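Local coordinates for protein heroin esterase (PDB 1LZL) that probably hydrolyses the acetyl esters of heroin, as an esterase of the alpha/beta hydrolase fold, at residues A[16-21]-A[206-211]. Numbering follows the deposited sequence.
Sequences TMLPKV and TPLWHR
Leu208 and Leu18 meet through their methyl ends, the two side chains crossing at about a right angle. CD2 of Leu18 does all the touching on its side: it rests against the branched end of Leu208, mostly on Leu208 CD2 at 3.3 Å, tighter than usual for two methyls, with Leu208 CD1 at 3.8 Å. Leu208 reaches it because its CG stands anti to its own carbonyl carbon (chi1 -65°), which carries the branched end toward residues 16-21. Leu208 CD2 also lies 3.9 Å from Pro19 O. Leucine suits both partly exposed places, its forked apolar end offering methyls to the other loop.

Farther along, Val21 points its CB toward 206-211, but its compact, beta-branched side chain packs on Ile92 and Thr32, while its backbone makes the polar link: a water accepts from Val21 N at 2.9 Å and donates to Leu208 O at 3.2 Å. Leu208, with an unusual positive phi (65°), is the centre of a classic gamma turn closed by Trp209 N bonding to Pro207 O at 2.7 Å. It lies near, without touching, the probable Ser-His-Asp triad.

Asn213, in helix 211-222, hydrogen-bonds to Val21 O. The contact thus joins, at the surface, the loop between helices 9-14 and 26-41 to the one leading from helix 198-202 into helix 211-222.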
ATOM      1  N   THR A  16      23.918  -6.788   0.953  1.00 43.64           N
ATOM      2  CA  THR A  16      24.602  -7.396   2.101  1.00 45.55           C
ATOM      3  C   THR A  16      24.320  -6.623   3.384  1.00 47.75           C
ATOM      4  O   THR A  16      24.571  -7.181   4.438  1.00 52.84           O
ATOM      5  CB  THR A  16      26.125  -7.484   1.931  1.00 48.07           C
ATOM      6  OG1 THR A  16      26.573  -6.251   1.383  1.00 46.71           O
ATOM      7  CG2 THR A  16      26.475  -8.575   0.934  1.00 67.04           C
ATOM      8  N   MET A  17      23.807  -5.415   3.292  1.00 46.35           N
ATOM      9  CA  MET A  17      23.552  -4.534   4.420  1.00 46.54           C
ATOM     10  C   MET A  17      22.158  -4.782   5.005  1.00 52.00           C
ATOM     11  O   MET A  17      21.893  -4.631   6.213  1.00 48.99           O
ATOM     12  CB  MET A  17      23.729  -3.091   3.953  1.00 50.73           C
ATOM     13  CG  MET A  17      25.165  -2.684   3.673  1.00 64.99           C
ATOM     14  SD  MET A  17      25.931  -3.447   2.230  1.00 92.59           S
ATOM     15  CE  MET A  17      24.768  -2.979   0.934  1.00 35.52           C
ATOM     16  N   LEU A  18      21.270  -5.194   4.103  1.00 50.84           N
ATOM     17  CA  LEU A  18      19.858  -5.434   4.393  1.00 48.25           C
ATOM     18  C   LEU A  18      19.615  -6.256   5.653  1.00 46.32           C
ATOM     19  O   LEU A  18      19.868  -7.434   5.868  1.00 40.75           O
ATOM     20  CB  LEU A  18      19.194  -6.094   3.181  1.00 49.97           C
ATOM     21  CG  LEU A  18      18.474  -5.116   2.254  1.00 50.71           C
ATOM     22  CD1 LEU A  18      18.343  -5.664   0.839  1.00 58.39           C
ATOM     23  CD2 LEU A  18      17.102  -4.790   2.824  1.00 55.65           C
ATOM     24  N   PRO A  19      19.033  -5.501   6.576  1.00 40.15           N
ATOM     25  CA  PRO A  19      18.625  -5.959   7.888  1.00 38.85           C
ATOM     26  C   PRO A  19      17.602  -7.083   7.831  1.00 42.33           C
ATOM     27  O   PRO A  19      16.835  -7.114   6.867  1.00 55.21           O
ATOM     28  CB  PRO A  19      17.875  -4.724   8.433  1.00 46.57           C
ATOM     29  CG  PRO A  19      17.441  -4.007   7.189  1.00 48.56           C
ATOM     30  CD  PRO A  19      18.702  -4.073   6.346  1.00 49.04           C
ATOM     31  N   LYS A  20      17.537  -7.967   8.815  1.00 33.32           N
ATOM     32  CA  LYS A  20      16.440  -8.942   8.802  1.00 28.68           C
ATOM     33  C   LYS A  20      15.215  -8.297   9.452  1.00 25.99           C
ATOM     34  O   LYS A  20      15.283  -7.763  10.546  1.00 27.08           O
ATOM     35  CB  LYS A  20      16.766 -10.262   9.507  1.00 40.16           C
ATOM     36  CG  LYS A  20      17.683 -11.205   8.730  1.00 46.00           C
ATOM     37  CD  LYS A  20      17.201 -12.649   8.754  1.00 49.16           C
ATOM     38  CE  LYS A  20      17.076 -13.210   7.351  1.00 49.37           C
ATOM     39  NZ  LYS A  20      17.978 -14.358   7.078  1.00 51.38           N
ATOM     40  N   VAL A  21      14.082  -8.317   8.752  1.00 23.51           N
ATOM     41  CA  VAL A  21      12.852  -7.893   9.439  1.00 23.36           C
ATOM     42  C   VAL A  21      12.040  -9.153   9.685  1.00 21.48           C
ATOM     43  O   VAL A  21      11.273  -9.604   8.861  1.00 25.90           O
ATOM     44  CB  VAL A  21      12.086  -6.887   8.584  1.00 24.08           C
ATOM     45  CG1 VAL A  21      10.800  -6.480   9.281  1.00 22.64           C
ATOM     46  CG2 VAL A  21      12.991  -5.702   8.332  1.00 25.14           C
ATOM     47  N   THR A 206      13.782 -15.124   0.334  1.00 12.05           N
ATOM     48  CA  THR A 206      14.074 -13.958  -0.500  1.00 12.26           C
ATOM     49  C   THR A 206      14.237 -12.705   0.316  1.00 10.09           C
ATOM     50  O   THR A 206      13.900 -12.666   1.530  1.00 13.65           O
ATOM     51  CB  THR A 206      12.908 -13.794  -1.505  1.00 11.15           C
ATOM     52  OG1 THR A 206      11.646 -14.147  -0.874  1.00 12.74           O
ATOM     53  CG2 THR A 206      13.133 -14.716  -2.687  1.00 13.43           C
ATOM     54  N   PRO A 207      14.814 -11.631  -0.179  1.00 13.19           N
ATOM     55  CA  PRO A 207      15.054 -10.405   0.575  1.00 12.74           C
ATOM     56  C   PRO A 207      13.748  -9.770   1.097  1.00 13.41           C
ATOM     57  O   PRO A 207      12.774  -9.684   0.351  1.00 13.24           O
ATOM     58  CB  PRO A 207      15.721  -9.519  -0.469  1.00 13.45           C
ATOM     59  CG  PRO A 207      16.409 -10.468  -1.411  1.00 13.86           C
ATOM     60  CD  PRO A 207      15.382 -11.571  -1.562  1.00 12.10           C
ATOM     61  N   LEU A 208      13.798  -9.378   2.372  1.00 14.22           N
ATOM     62  CA  LEU A 208      12.811  -8.641   3.125  1.00 14.46           C
ATOM     63  C   LEU A 208      11.517  -9.393   3.330  1.00 14.23           C
ATOM     64  O   LEU A 208      11.003  -9.490   4.476  1.00 16.82           O
ATOM     65  CB  LEU A 208      12.576  -7.283   2.447  1.00 15.56           C
ATOM     66  CG  LEU A 208      13.817  -6.373   2.466  1.00 18.16           C
ATOM     67  CD1 LEU A 208      13.406  -5.005   1.956  1.00 19.84           C
ATOM     68  CD2 LEU A 208      14.403  -6.373   3.868  1.00 26.95           C
ATOM     69  N   TRP A 209      10.850  -9.922   2.298  1.00 12.45           N
ATOM     70  CA  TRP A 209       9.610 -10.678   2.433  1.00 11.72           C
ATOM     71  C   TRP A 209       9.856 -12.073   1.876  1.00 11.03           C
ATOM     72  O   TRP A 209      10.621 -12.204   0.919  1.00 11.35           O
ATOM     73  CB  TRP A 209       8.440 -10.037   1.704  1.00 11.87           C
ATOM     74  CG  TRP A 209       7.079 -10.330   2.315  1.00 11.97           C
ATOM     75  CD1 TRP A 209       6.012 -10.965   1.778  1.00 11.64           C
ATOM     76  CD2 TRP A 209       6.679  -9.947   3.654  1.00 12.11           C
ATOM     77  NE1 TRP A 209       4.950 -11.019   2.669  1.00 11.52           N
ATOM     78  CE2 TRP A 209       5.363 -10.400   3.812  1.00 11.64           C
ATOM     79  CE3 TRP A 209       7.373  -9.270   4.664  1.00 12.07           C
ATOM     80  CZ2 TRP A 209       4.654 -10.188   5.016  1.00 11.52           C
ATOM     81  CZ3 TRP A 209       6.658  -9.069   5.865  1.00 12.04           C
ATOM     82  CH2 TRP A 209       5.346  -9.523   6.020  1.00 12.24           C
ATOM     83  N   HIS A 210       9.143 -13.011   2.456  1.00 12.55           N
ATOM     84  CA  HIS A 210       9.380 -14.434   2.205  1.00 13.82           C
ATOM     85  C   HIS A 210       8.224 -15.177   2.824  1.00 12.27           C
ATOM     86  O   HIS A 210       7.428 -14.613   3.620  1.00 12.28           O
ATOM     87  CB  HIS A 210      10.747 -14.877   2.722  1.00 15.41           C
ATOM     88  CG  HIS A 210      11.048 -14.471   4.139  1.00 16.54           C
ATOM     89  ND1 HIS A 210      12.135 -13.686   4.470  1.00 18.75           N
ATOM     90  CD2 HIS A 210      10.362 -14.734   5.289  1.00 14.96           C
ATOM     91  CE1 HIS A 210      12.103 -13.498   5.783  1.00 16.06           C
ATOM     92  NE2 HIS A 210      11.053 -14.130   6.276  1.00 17.41           N
ATOM     93  N   ARG A 211       8.134 -16.467   2.506  1.00 12.50           N
ATOM     94  CA  ARG A 211       7.001 -17.240   2.971  1.00 11.66           C
ATOM     95  C   ARG A 211       6.898 -17.252   4.511  1.00 12.03           C
ATOM     96  O   ARG A 211       5.780 -17.071   5.028  1.00 12.23           O
ATOM     97  CB  ARG A 211       7.104 -18.637   2.386  1.00 13.99           C
ATOM     98  CG  ARG A 211       5.835 -19.448   2.699  1.00 13.22           C
ATOM     99  CD  ARG A 211       6.031 -20.870   2.162  1.00 14.71           C
ATOM    100  NE  ARG A 211       4.855 -21.645   2.571  1.00 12.88           N
ATOM    101  CZ  ARG A 211       3.722 -21.626   1.889  1.00 13.51           C
ATOM    102  NH1 ARG A 211       3.567 -20.915   0.775  1.00 15.50           N
ATOM    103  NH2 ARG A 211       2.672 -22.331   2.293  1.00 14.50           N
TER
HETATM  104  O   HOH W   1      13.440  -9.964   6.454  1.00 24.94           O